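Side-chain contacts in putative short-chain dehydrogenase/reductase (PDB 5IZ4), which probably acts as an NAD(P)-dependent oxidoreductase of the short-chain dehydrogenase/reductase family, possibly reducing 3-oxoacyl-[acyl-carrier-protein] substrates, and binds ADP in this crystal: residues W39-G44 with A59-A64; L142-A147 with R189-H194; N198-G203 with W246-H251. All blocks are in the same frame, centred on the assembly; numbering follows the deposited sequence.

Interaction 1 (W39-G44 with A59-A64); sequences WSVAIG and ALCRDA
V41 and I43 of strand 40-45 pack against C61 on helix 51-63. All three are buried, and their CB atoms face the other segment. The direct contact is apolar and small, burying about 93 Å² in all.

The first kind of contact is methyl against thiol-bearing carbon. V41 CG2 lies 4.0 Å from C61 CB and 4.1 Å from C61 SG, so one methyl meets both side-chain atoms of the cysteine. The chi1 of V41, -67°, puts CG2 between the backbone N and the carbonyl carbon. From there it projects at the helix.

The second kind is methyl against sulfur. I43 CD1, the far end of its side chain, comes to 4.3 Å from C61 SG. With SG anti to its carbonyl carbon (chi1 -70°), the sulfur is the atom of C61 nearest I43. One cysteine thus bridges two residues of the strand that point to the same face.

Neighbouring elements close the layer. C61 also packs on A31 and A35 of helix 25-36, and on T68 of strand 68-72. V41 touches F34 of helix 25-36 and I19 of strand 16-20.

Strand 40-45, helix 51-63 and strand 68-72 form a beta-alpha-beta unit of the Rossmann fold, and the contact joins its first strand to its helix. The side chain of I43 lies about 9 Å from the bound ADP and is not among those lining its pocket. With methyls and a sulfur meeting at ordinary van der Waals distances, the helix is held to the strand here by dispersion and burial, without directional bonds.

Interaction 2 (L142-A147 with R189-H194); sequences LLRESA and RNLAPH
R144 and H194 lie against each other where helix 118-146 nears its end and the chain leaves helix 171-191. Their side chains run at a slant to one another. The guanidinium and imidazole planes are almost perpendicular, 88° apart. It is the aliphatic part of the arginine that touches the histidine: R144 CG is 4.0 Å from H194 CB and 4.1 Å from H194 CG.

With CG anti to the backbone N (chi1 -173°), R144 first extends away from its helix. It then bends at chi3 (-69°), which carries the guanidinium toward L191. R144 NH2 comes to 3.6 Å from L191 CD2, the two side chains crossing at about a right angle.

One water ties the polar ends together. It accepts from R144 NE at 2.8 Å and donates to L191 O at 2.8 Å. A longer bond of 3.3 Å joins the water to H194 ND1. The water lies in the plane of both flat groups, at their edges. One face of the H194 ring is covered by P193 CG, and P193 itself follows a cis peptide bond.

Beside this pair, A147 CB packs 3.5 Å from H194 O, just past the helix end. T153, at the start of strand 153-158, joins the two sides: T153 OG1 bonds to L143 O and more weakly to H194 O.

The contact lies away from the ADP site and pairs the C-terminal ends of two long helices of the SDR fold. Its polar link is indirect. The water donates to L191 O, which also takes a weak bond from H194 N. The same water links R144 NE and H194 ND1, which stay 4.3 Å apart, while carbon contacts supply the direct packing.

Interaction 3 (N198-G203 with W246-H251); sequences NALAPG and WFLTAH
L248 of helix 238-250 loses 64 Å² to strand 195-202, more than any other residue here. Its CB faces the strand, and a single methyl, CD1, does the touching. It meets N198 and L200, two residues apart on the strand; L200 reaches it with the end of its side chain.

N198 gives up 33 Å². It offers its CB, 4.0 Å from L248 CD1. The amide beyond is engaged with another part of the chain: N198 OD1 accepts from Q258 N, and N198 ND2 donates to I255 O. The polar end is thus satisfied while the aliphatic root packs on the leucine.

The strand belongs to the parallel sheet of the Rossmann-fold SDR domain, between strands 153-158 and 259-262. Helix 238-250 packs over one side of it.

L200, with 22 Å² buried, brings its CD2 to 3.5 Å from L248 CD1. This is closer than usual for two methyl carbons, so the packing is tight at this point. The two leucine side chains run antiparallel, one alongside the other. L200 also packs on I241 and L244 of the same helix and on V156 of strand 153-158. F247, the residue before L248, stacks on F247 of the second subunit.

How the interactions relate
The three contacts follow one another along the chain, and each lies within the same Rossmann-type domain. Interactions 1 and 3 each join a helix to a strand of the one seven-stranded parallel sheet, with centres 19 Å apart. They touch through W39, whose NE1 is 3.4 Å from W246 CZ3 and whose CH2 is 3.7 Å from T249 CG2. Interaction 2 pairs helices 118-146 and 171-191. Helix 171-191 is followed, after a three-residue link, by strand 195-202, so interactions 2 and 3 adjoin in sequence, their centres 17 Å apart. Interactions 1 and 2 do not touch. Interactions 1 and 3 fix helices to strands on either side of the central strand 97-100, while interaction 2 joins the ends of two helices.

Interaction 1 (W39-G44 with A59-A64)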
ATOM      1  N   TRP A  39      -1.402  18.420  29.720  1.00 20.77           N
ATOM      2  CA  TRP A  39      -0.157  18.898  29.128  1.00 20.64           C
ATOM      3  C   TRP A  39      -0.150  20.417  29.015  1.00 21.61           C
ATOM      4  O   TRP A  39      -1.197  21.065  28.913  1.00 25.20           O
ATOM      5  CB  TRP A  39       0.059  18.300  27.735  1.00 18.67           C
ATOM      6  CG  TRP A  39       0.393  16.831  27.724  1.00 22.73           C
ATOM      7  CD1 TRP A  39      -0.135  15.859  28.529  1.00 21.06           C
ATOM      8  CD2 TRP A  39       1.337  16.176  26.868  1.00 22.37           C
ATOM      9  NE1 TRP A  39       0.419  14.636  28.218  1.00 23.51           N
ATOM     10  CE2 TRP A  39       1.324  14.805  27.201  1.00 21.13           C
ATOM     11  CE3 TRP A  39       2.188  16.614  25.848  1.00 21.10           C
ATOM     12  CZ2 TRP A  39       2.138  13.866  26.553  1.00 20.93           C
ATOM     13  CZ3 TRP A  39       2.997  15.674  25.198  1.00 21.52           C
ATOM     14  CH2 TRP A  39       2.958  14.318  25.554  1.00 21.82           C
ATOM     15  N   SER A  40       1.052  20.983  29.031  1.00 22.37           N
ATOM     16  CA  SER A  40       1.240  22.368  28.636  1.00 21.75           C
ATOM     17  C   SER A  40       1.258  22.438  27.117  1.00 19.37           C
ATOM     18  O   SER A  40       1.822  21.562  26.451  1.00 21.22           O
ATOM     19  CB  SER A  40       2.539  22.926  29.218  1.00 25.31           C
ATOM     20  OG  SER A  40       2.550  22.829  30.633  1.00 22.84           O
ATOM     21  N   VAL A  41       0.637  23.471  26.554  1.00 20.58           N
ATOM     22  CA  VAL A  41       0.482  23.553  25.107  1.00 17.90           C
ATOM     23  C   VAL A  41       1.094  24.851  24.606  1.00 20.13           C
ATOM     24  O   VAL A  41       0.851  25.926  25.174  1.00 24.32           O
ATOM     25  CB  VAL A  41      -0.991  23.413  24.678  1.00 18.59           C
ATOM     26  CG1 VAL A  41      -1.478  22.003  24.991  1.00 20.52           C
ATOM     27  CG2 VAL A  41      -1.873  24.440  25.386  1.00 26.26           C
ATOM     28  N   ALA A  42       1.936  24.733  23.577  1.00 17.39           N
ATOM     29  CA  ALA A  42       2.463  25.881  22.846  1.00 18.42           C
ATOM     30  C   ALA A  42       1.600  26.045  21.599  1.00 22.38           C
ATOM     31  O   ALA A  42       1.634  25.205  20.691  1.00 20.81           O
ATOM     32  CB  ALA A  42       3.936  25.682  22.498  1.00 20.26           C
ATOM     33  N   ILE A  43       0.806  27.110  21.579  1.00 18.72           N
ATOM     34  CA  ILE A  43      -0.240  27.308  20.583  1.00 17.32           C
ATOM     35  C   ILE A  43       0.351  28.098  19.424  1.00 24.16           C
ATOM     36  O   ILE A  43       0.666  29.285  19.557  1.00 25.48           O
ATOM     37  CB  ILE A  43      -1.450  28.017  21.207  1.00 20.01           C
ATOM     38  CG1 ILE A  43      -2.178  27.045  22.146  1.00 23.26           C
ATOM     39  CG2 ILE A  43      -2.415  28.526  20.147  1.00 21.55           C
ATOM     40  CD1 ILE A  43      -3.040  27.746  23.161  1.00 23.50           C
ATOM     41  N   GLY A  44       0.518  27.437  18.284  1.00 19.60           N
ATOM     42  CA  GLY A  44       1.121  28.096  17.144  1.00 18.67           C
ATOM     43  C   GLY A  44       0.128  28.880  16.324  1.00 22.35           C
ATOM     44  O   GLY A  44      -0.732  28.304  15.653  1.00 24.24           O
ATOM     45  N   ALA A  59      -7.689  30.536  25.566  1.00 24.46           N
ATOM     46  CA  ALA A  59      -8.613  30.666  26.688  1.00 27.93           C
ATOM     47  C   ALA A  59      -9.269  29.332  27.008  1.00 26.94           C
ATOM     48  O   ALA A  59      -9.438  28.977  28.181  1.00 27.87           O
ATOM     49  CB  ALA A  59      -9.675  31.723  26.384  1.00 29.89           C
ATOM     50  N   LEU A  60      -9.634  28.575  25.978  1.00 24.14           N
ATOM     51  CA  LEU A  60     -10.255  27.273  26.208  1.00 23.69           C
ATOM     52  C   LEU A  60      -9.268  26.276  26.810  1.00 22.60           C
ATOM     53  O   LEU A  60      -9.644  25.462  27.666  1.00 24.50           O
ATOM     54  CB  LEU A  60     -10.828  26.740  24.898  1.00 27.74           C
ATOM     55  CG  LEU A  60     -12.010  27.522  24.333  1.00 30.47           C
ATOM     56  CD1 LEU A  60     -12.370  26.973  22.962  1.00 31.96           C
ATOM     57  CD2 LEU A  60     -13.194  27.455  25.281  1.00 35.45           C
ATOM     58  N   CYS A  61      -8.008  26.312  26.365  1.00 24.92           N
ATOM     59  CA  CYS A  61      -7.000  25.410  26.917  1.00 22.44           C
ATOM     60  C   CYS A  61      -6.709  25.731  28.377  1.00 27.01           C
ATOM     61  O   CYS A  61      -6.482  24.822  29.188  1.00 24.99           O
ATOM     62  CB  CYS A  61      -5.715  25.481  26.093  1.00 21.72           C
ATOM     63  SG  CYS A  61      -5.833  24.760  24.463  1.00 23.10           S
ATOM     64  N   ARG A  62      -6.683  27.021  28.725  1.00 23.14           N
ATOM     65  CA  ARG A  62      -6.486  27.400  30.119  1.00 24.28           C
ATOM     66  C   ARG A  62      -7.678  26.991  30.971  1.00 26.40           C
ATOM     67  O   ARG A  62      -7.515  26.598  32.132  1.00 29.20           O
ATOM     68  CB  ARG A  62      -6.243  28.907  30.226  1.00 29.91           C
ATOM     69  CG  ARG A  62      -4.891  29.334  29.700  1.00 33.07           C
ATOM     70  CD  ARG A  62      -4.774  30.840  29.667  1.00 35.56           C
ATOM     71  NE  ARG A  62      -4.583  31.447  30.985  1.00 37.46           N
ATOM     72  CZ  ARG A  62      -3.396  31.587  31.572  1.00 44.97           C
ATOM     73  NH1 ARG A  62      -2.301  31.133  30.969  1.00 47.57           N
ATOM     74  NH2 ARG A  62      -3.297  32.175  32.760  1.00 41.84           N
ATOM     75  N   ASP A  63      -8.887  27.105  30.415  1.00 28.67           N
ATOM     76  CA  ASP A  63     -10.079  26.651  31.121  1.00 26.37           C
ATOM     77  C   ASP A  63     -10.033  25.149  31.356  1.00 26.73           C
ATOM     78  O   ASP A  63     -10.535  24.658  32.378  1.00 30.83           O
ATOM     79  CB  ASP A  63     -11.324  27.033  30.330  1.00 32.86           C
ATOM     80  CG  ASP A  63     -12.591  26.511  30.958  1.00 49.02           C
ATOM     81  OD1 ASP A  63     -13.113  27.178  31.878  1.00 49.49           O
ATOM     82  OD2 ASP A  63     -13.061  25.431  30.534  1.00 50.43           O
ATOM     83  N   ALA A  64      -9.440  24.413  30.418  1.00 26.66           N
ATOM     84  CA  ALA A  64      -9.207  22.983  30.565  1.00 23.87           C
ATOM     85  C   ALA A  64      -8.112  22.683  31.572  1.00 32.42           C
ATOM     86  O   ALA A  64      -7.910  21.512  31.902  1.00 32.44           O
ATOM     87  CB  ALA A  64      -8.849  22.363  29.211  1.00 22.95           C
TER

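Interaction 2 (L142-A147 with R189-H194)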
ATOM      1  N   LEU A 142      15.200  19.188  21.209  1.00 21.02           N
ATOM      2  CA  LEU A 142      14.433  19.076  22.448  1.00 22.13           C
ATOM      3  C   LEU A 142      13.592  17.801  22.478  1.00 21.15           C
ATOM      4  O   LEU A 142      13.434  17.186  23.541  1.00 19.47           O
ATOM      5  CB  LEU A 142      13.551  20.309  22.636  1.00 26.76           C
ATOM      6  CG  LEU A 142      14.234  21.466  23.363  1.00 33.42           C
ATOM      7  CD1 LEU A 142      13.367  22.712  23.317  1.00 28.74           C
ATOM      8  CD2 LEU A 142      14.535  21.064  24.799  1.00 32.49           C
ATOM      9  N   LEU A 143      13.033  17.392  21.333  1.00 17.11           N
ATOM     10  CA  LEU A 143      12.280  16.141  21.295  1.00 18.64           C
ATOM     11  C   LEU A 143      13.150  14.965  21.709  1.00 22.32           C
ATOM     12  O   LEU A 143      12.710  14.093  22.466  1.00 22.84           O
ATOM     13  CB  LEU A 143      11.707  15.906  19.895  1.00 19.28           C
ATOM     14  CG  LEU A 143      10.414  16.658  19.583  1.00 17.17           C
ATOM     15  CD1 LEU A 143      10.201  16.725  18.082  1.00 17.56           C
ATOM     16  CD2 LEU A 143       9.221  15.955  20.257  1.00 19.43           C
ATOM     17  N   ARG A 144      14.386  14.920  21.213  1.00 20.32           N
ATOM     18  CA  ARG A 144      15.271  13.814  21.558  1.00 22.52           C
ATOM     19  C   ARG A 144      15.681  13.880  23.024  1.00 23.66           C
ATOM     20  O   ARG A 144      15.742  12.851  23.708  1.00 27.67           O
ATOM     21  CB  ARG A 144      16.494  13.829  20.641  1.00 26.92           C
ATOM     22  CG  ARG A 144      17.385  12.628  20.817  1.00 37.97           C
ATOM     23  CD  ARG A 144      18.588  12.679  19.902  1.00 40.28           C
ATOM     24  NE  ARG A 144      18.246  12.499  18.493  1.00 40.41           N
ATOM     25  CZ  ARG A 144      18.437  13.422  17.559  1.00 41.20           C
ATOM     26  NH1 ARG A 144      18.963  14.595  17.883  1.00 48.49           N
ATOM     27  NH2 ARG A 144      18.119  13.169  16.299  1.00 36.67           N
ATOM     28  N   GLU A 145      15.951  15.083  23.526  1.00 24.35           N
ATOM     29  CA  GLU A 145      16.347  15.231  24.919  1.00 26.63           C
ATOM     30  C   GLU A 145      15.202  14.899  25.867  1.00 27.69           C
ATOM     31  O   GLU A 145      15.439  14.431  26.987  1.00 27.42           O
ATOM     32  CB  GLU A 145      16.849  16.652  25.167  1.00 33.33           C
ATOM     33  CG  GLU A 145      17.465  16.860  26.541  1.00 50.40           C
ATOM     34  CD  GLU A 145      18.733  16.045  26.742  1.00 65.86           C
ATOM     35  OE1 GLU A 145      19.497  15.874  25.765  1.00 68.80           O
ATOM     36  OE2 GLU A 145      18.964  15.571  27.876  1.00 70.96           O
ATOM     37  N   SER A 146      13.961  15.129  25.447  1.00 23.90           N
ATOM     38  CA  SER A 146      12.828  14.875  26.326  1.00 25.15           C
ATOM     39  C   SER A 146      12.409  13.411  26.344  1.00 25.95           C
ATOM     40  O   SER A 146      11.640  13.025  27.227  1.00 27.95           O
ATOM     41  CB  SER A 146      11.643  15.764  25.929  1.00 25.84           C
ATOM     42  OG  SER A 146      12.025  17.142  25.966  1.00 33.26           O
ATOM     43  N   ALA A 147      12.890  12.597  25.401  1.00 19.85           N
ATOM     44  CA  ALA A 147      12.670  11.157  25.470  1.00 23.31           C
ATOM     45  C   ALA A 147      13.378  10.583  26.688  1.00 27.34           C
ATOM     46  O   ALA A 147      14.408  11.095  27.127  1.00 26.22           O
ATOM     47  CB  ALA A 147      13.175  10.474  24.196  1.00 21.34           C
ATOM     48  N   ARG A 189      12.379   6.797  10.171  1.00 15.13           N
ATOM     49  CA  ARG A 189      13.549   5.930  10.107  1.00 16.69           C
ATOM     50  C   ARG A 189      14.752   6.584  10.770  1.00 16.70           C
ATOM     51  O   ARG A 189      15.523   5.925  11.481  1.00 18.92           O
ATOM     52  CB  ARG A 189      13.864   5.577   8.653  1.00 16.70           C
ATOM     53  CG  ARG A 189      15.026   4.615   8.487  1.00 18.14           C
ATOM     54  CD  ARG A 189      15.298   4.278   7.026  1.00 23.05           C
ATOM     55  NE  ARG A 189      14.223   3.484   6.433  1.00 20.87           N
ATOM     56  CZ  ARG A 189      13.319   3.962   5.589  1.00 19.78           C
ATOM     57  NH1 ARG A 189      13.352   5.242   5.220  1.00 18.96           N
ATOM     58  NH2 ARG A 189      12.376   3.156   5.102  1.00 19.90           N
ATOM     59  N   ASN A 190      14.937   7.880  10.546  1.00 16.24           N
ATOM     60  CA  ASN A 190      16.167   8.517  10.983  1.00 20.26           C
ATOM     61  C   ASN A 190      16.101   9.101  12.391  1.00 22.36           C
ATOM     62  O   ASN A 190      17.155   9.412  12.960  1.00 24.17           O
ATOM     63  CB  ASN A 190      16.557   9.600   9.979  1.00 19.07           C
ATOM     64  CG  ASN A 190      17.064   9.007   8.692  1.00 18.52           C
ATOM     65  OD1 ASN A 190      18.246   8.674   8.581  1.00 28.53           O
ATOM     66  ND2 ASN A 190      16.171   8.819   7.729  1.00 18.00           N
ATOM     67  N   LEU A 191      14.915   9.257  12.970  1.00 15.86           N
ATOM     68  CA  LEU A 191      14.813   9.742  14.337  1.00 15.86           C
ATOM     69  C   LEU A 191      14.545   8.626  15.337  1.00 16.35           C
ATOM     70  O   LEU A 191      14.585   8.873  16.550  1.00 17.93           O
ATOM     71  CB  LEU A 191      13.725  10.821  14.438  1.00 15.04           C
ATOM     72  CG  LEU A 191      14.024  12.098  13.622  1.00 16.66           C
ATOM     73  CD1 LEU A 191      12.829  13.044  13.642  1.00 15.87           C
ATOM     74  CD2 LEU A 191      15.266  12.812  14.150  1.00 19.10           C
ATOM     75  N   ALA A 192      14.277   7.410  14.863  1.00 17.94           N
ATOM     76  CA  ALA A 192      14.239   6.270  15.761  1.00 17.13           C
ATOM     77  C   ALA A 192      15.585   6.148  16.471  1.00 17.10           C
ATOM     78  O   ALA A 192      16.629   6.434  15.881  1.00 20.54           O
ATOM     79  CB  ALA A 192      13.947   4.985  14.991  1.00 17.48           C
ATOM     80  N   PRO A 193      15.605   5.681  17.727  1.00 20.22           N
ATOM     81  CA  PRO A 193      14.468   5.168  18.497  1.00 20.40           C
ATOM     82  C   PRO A 193      13.830   6.187  19.433  1.00 19.30           C
ATOM     83  O   PRO A 193      12.817   5.856  20.054  1.00 24.92           O
ATOM     84  CB  PRO A 193      15.105   4.042  19.311  1.00 18.26           C
ATOM     85  CG  PRO A 193      16.469   4.554  19.593  1.00 22.61           C
ATOM     86  CD  PRO A 193      16.889   5.321  18.356  1.00 19.81           C
ATOM     87  N   HIS A 194      14.406   7.392  19.515  1.00 20.07           N
ATOM     88  CA  HIS A 194      14.004   8.355  20.538  1.00 18.80           C
ATOM     89  C   HIS A 194      12.730   9.101  20.181  1.00 19.72           C
ATOM     90  O   HIS A 194      12.014   9.546  21.082  1.00 19.70           O
ATOM     91  CB  HIS A 194      15.130   9.352  20.789  1.00 22.75           C
ATOM     92  CG  HIS A 194      16.436   8.698  21.094  1.00 36.07           C
ATOM     93  ND1 HIS A 194      17.455   8.600  20.170  1.00 41.84           N
ATOM     94  CD2 HIS A 194      16.878   8.073  22.210  1.00 41.37           C
ATOM     95  CE1 HIS A 194      18.478   7.965  20.712  1.00 39.32           C
ATOM     96  NE2 HIS A 194      18.153   7.634  21.949  1.00 42.49           N
TER
HETATM   97  O   HOH W   1      16.786  10.303  17.446  1.00 34.61           O

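Interaction 3 (N198-G203 with W246-H251)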
ATOM      1  N   ASN A 198       4.639   9.945  12.786  1.00 16.21           N
ATOM      2  CA  ASN A 198       3.492   9.362  12.105  1.00 16.64           C
ATOM      3  C   ASN A 198       2.717  10.470  11.410  1.00 15.06           C
ATOM      4  O   ASN A 198       2.865  11.653  11.726  1.00 16.21           O
ATOM      5  CB  ASN A 198       2.577   8.614  13.081  1.00 13.48           C
ATOM      6  CG  ASN A 198       3.250   7.393  13.687  1.00 18.85           C
ATOM      7  OD1 ASN A 198       3.475   6.389  13.001  1.00 16.66           O
ATOM      8  ND2 ASN A 198       3.569   7.470  14.979  1.00 14.46           N
ATOM      9  N   ALA A 199       1.893  10.079  10.440  1.00 15.06           N
ATOM     10  CA  ALA A 199       1.036  11.028   9.746  1.00 13.81           C
ATOM     11  C   ALA A 199      -0.414  10.601   9.902  1.00 20.77           C
ATOM     12  O   ALA A 199      -0.710   9.415  10.104  1.00 19.05           O
ATOM     13  CB  ALA A 199       1.388  11.150   8.247  1.00 15.74           C
ATOM     14  N   LEU A 200      -1.314  11.584   9.833  1.00 17.15           N
ATOM     15  CA  LEU A 200      -2.753  11.331   9.840  1.00 20.58           C
ATOM     16  C   LEU A 200      -3.321  11.720   8.483  1.00 19.72           C
ATOM     17  O   LEU A 200      -2.927  12.736   7.915  1.00 18.29           O
ATOM     18  CB  LEU A 200      -3.461  12.139  10.934  1.00 22.83           C
ATOM     19  CG  LEU A 200      -2.877  12.049  12.337  1.00 27.66           C
ATOM     20  CD1 LEU A 200      -3.758  12.748  13.365  1.00 23.33           C
ATOM     21  CD2 LEU A 200      -2.716  10.608  12.677  1.00 24.63           C
ATOM     22  N   ALA A 201      -4.263  10.925   7.961  1.00 16.96           N
ATOM     23  CA  ALA A 201      -4.857  11.209   6.655  1.00 14.63           C
ATOM     24  C   ALA A 201      -6.366  11.326   6.830  1.00 21.12           C
ATOM     25  O   ALA A 201      -7.110  10.364   6.580  1.00 15.51           O
ATOM     26  CB  ALA A 201      -4.494  10.143   5.621  1.00 20.16           C
ATOM     27  N   PRO A 202      -6.849  12.489   7.255  1.00 19.34           N
ATOM     28  CA  PRO A 202      -8.294  12.698   7.366  1.00 18.73           C
ATOM     29  C   PRO A 202      -8.942  12.761   5.995  1.00 20.27           C
ATOM     30  O   PRO A 202      -8.326  13.171   5.004  1.00 19.97           O
ATOM     31  CB  PRO A 202      -8.415  14.055   8.080  1.00 20.64           C
ATOM     32  CG  PRO A 202      -7.034  14.439   8.485  1.00 28.05           C
ATOM     33  CD  PRO A 202      -6.077  13.689   7.618  1.00 16.58           C
ATOM     34  N   GLY A 203     -10.208  12.361   5.954  1.00 18.97           N
ATOM     35  CA  GLY A 203     -11.043  12.617   4.800  1.00 20.71           C
ATOM     36  C   GLY A 203     -11.799  13.917   4.980  1.00 25.94           C
ATOM     37  O   GLY A 203     -11.183  14.965   5.190  1.00 27.77           O
ATOM     38  N   TRP A 246      -3.587  12.570  19.872  1.00 18.61           N
ATOM     39  CA  TRP A 246      -3.320  12.283  21.280  1.00 20.97           C
ATOM     40  C   TRP A 246      -3.026  10.802  21.497  1.00 24.59           C
ATOM     41  O   TRP A 246      -2.072  10.451  22.206  1.00 18.21           O
ATOM     42  CB  TRP A 246      -4.499  12.729  22.150  1.00 20.12           C
ATOM     43  CG  TRP A 246      -4.445  12.139  23.537  1.00 22.81           C
ATOM     44  CD1 TRP A 246      -5.235  11.140  24.045  1.00 22.60           C
ATOM     45  CD2 TRP A 246      -3.516  12.479  24.572  1.00 24.86           C
ATOM     46  NE1 TRP A 246      -4.861  10.854  25.338  1.00 27.15           N
ATOM     47  CE2 TRP A 246      -3.804  11.658  25.681  1.00 25.98           C
ATOM     48  CE3 TRP A 246      -2.464  13.391  24.666  1.00 20.76           C
ATOM     49  CZ2 TRP A 246      -3.087  11.735  26.871  1.00 30.92           C
ATOM     50  CZ3 TRP A 246      -1.750  13.464  25.848  1.00 26.36           C
ATOM     51  CH2 TRP A 246      -2.059  12.636  26.935  1.00 29.24           C
ATOM     52  N   PHE A 247      -3.820   9.914  20.884  1.00 18.12           N
ATOM     53  CA  PHE A 247      -3.588   8.485  21.070  1.00 20.71           C
ATOM     54  C   PHE A 247      -2.206   8.081  20.578  1.00 19.12           C
ATOM     55  O   PHE A 247      -1.476   7.363  21.270  1.00 20.68           O
ATOM     56  CB  PHE A 247      -4.649   7.642  20.352  1.00 19.57           C
ATOM     57  CG  PHE A 247      -4.232   6.199  20.184  1.00 21.50           C
ATOM     58  CD1 PHE A 247      -4.343   5.308  21.239  1.00 27.21           C
ATOM     59  CD2 PHE A 247      -3.670   5.755  18.994  1.00 22.24           C
ATOM     60  CE1 PHE A 247      -3.932   4.002  21.104  1.00 22.78           C
ATOM     61  CE2 PHE A 247      -3.251   4.444  18.856  1.00 22.34           C
ATOM     62  CZ  PHE A 247      -3.381   3.572  19.918  1.00 22.46           C
ATOM     63  N   LEU A 248      -1.846   8.504  19.360  1.00 18.45           N
ATOM     64  CA  LEU A 248      -0.544   8.152  18.814  1.00 17.94           C
ATOM     65  C   LEU A 248       0.580   8.647  19.709  1.00 23.73           C
ATOM     66  O   LEU A 248       1.624   7.991  19.826  1.00 23.16           O
ATOM     67  CB  LEU A 248      -0.388   8.723  17.401  1.00 19.25           C
ATOM     68  CG  LEU A 248      -1.217   8.021  16.323  1.00 19.76           C
ATOM     69  CD1 LEU A 248      -0.982   8.692  14.980  1.00 22.35           C
ATOM     70  CD2 LEU A 248      -0.859   6.533  16.262  1.00 24.75           C
ATOM     71  N   THR A 249       0.387   9.795  20.353  1.00 18.44           N
ATOM     72  CA  THR A 249       1.431  10.332  21.217  1.00 16.13           C
ATOM     73  C   THR A 249       1.521   9.579  22.538  1.00 19.97           C
ATOM     74  O   THR A 249       2.611   9.186  22.969  1.00 20.07           O
ATOM     75  CB  THR A 249       1.161  11.816  21.455  1.00 17.85           C
ATOM     76  OG1 THR A 249       1.237  12.497  20.199  1.00 18.38           O
ATOM     77  CG2 THR A 249       2.149  12.410  22.462  1.00 19.66           C
ATOM     78  N   ALA A 250       0.388   9.354  23.191  1.00 17.46           N
ATOM     79  CA  ALA A 250       0.408   8.917  24.578  1.00 16.29           C
ATOM     80  C   ALA A 250       0.347   7.404  24.750  1.00 19.48           C
ATOM     81  O   ALA A 250       0.770   6.897  25.795  1.00 22.94           O
ATOM     82  CB  ALA A 250      -0.757   9.559  25.337  1.00 22.41           C
ATOM     83  N   HIS A 251      -0.164   6.671  23.763  1.00 19.30           N
ATOM     84  CA  HIS A 251      -0.529   5.278  23.997  1.00 20.00           C
ATOM     85  C   HIS A 251      -0.059   4.339  22.896  1.00 19.51           C
ATOM     86  O   HIS A 251      -0.559   3.211  22.809  1.00 23.59           O
ATOM     87  CB  HIS A 251      -2.043   5.147  24.163  1.00 21.15           C
ATOM     88  CG  HIS A 251      -2.582   5.885  25.347  1.00 23.37           C
ATOM     89  ND1 HIS A 251      -2.140   5.650  26.630  1.00 25.52           N
ATOM     90  CD2 HIS A 251      -3.534   6.843  25.444  1.00 26.40           C
ATOM     91  CE1 HIS A 251      -2.786   6.442  27.468  1.00 31.09           C
ATOM     92  NE2 HIS A 251      -3.639   7.175  26.774  1.00 25.60           N
TER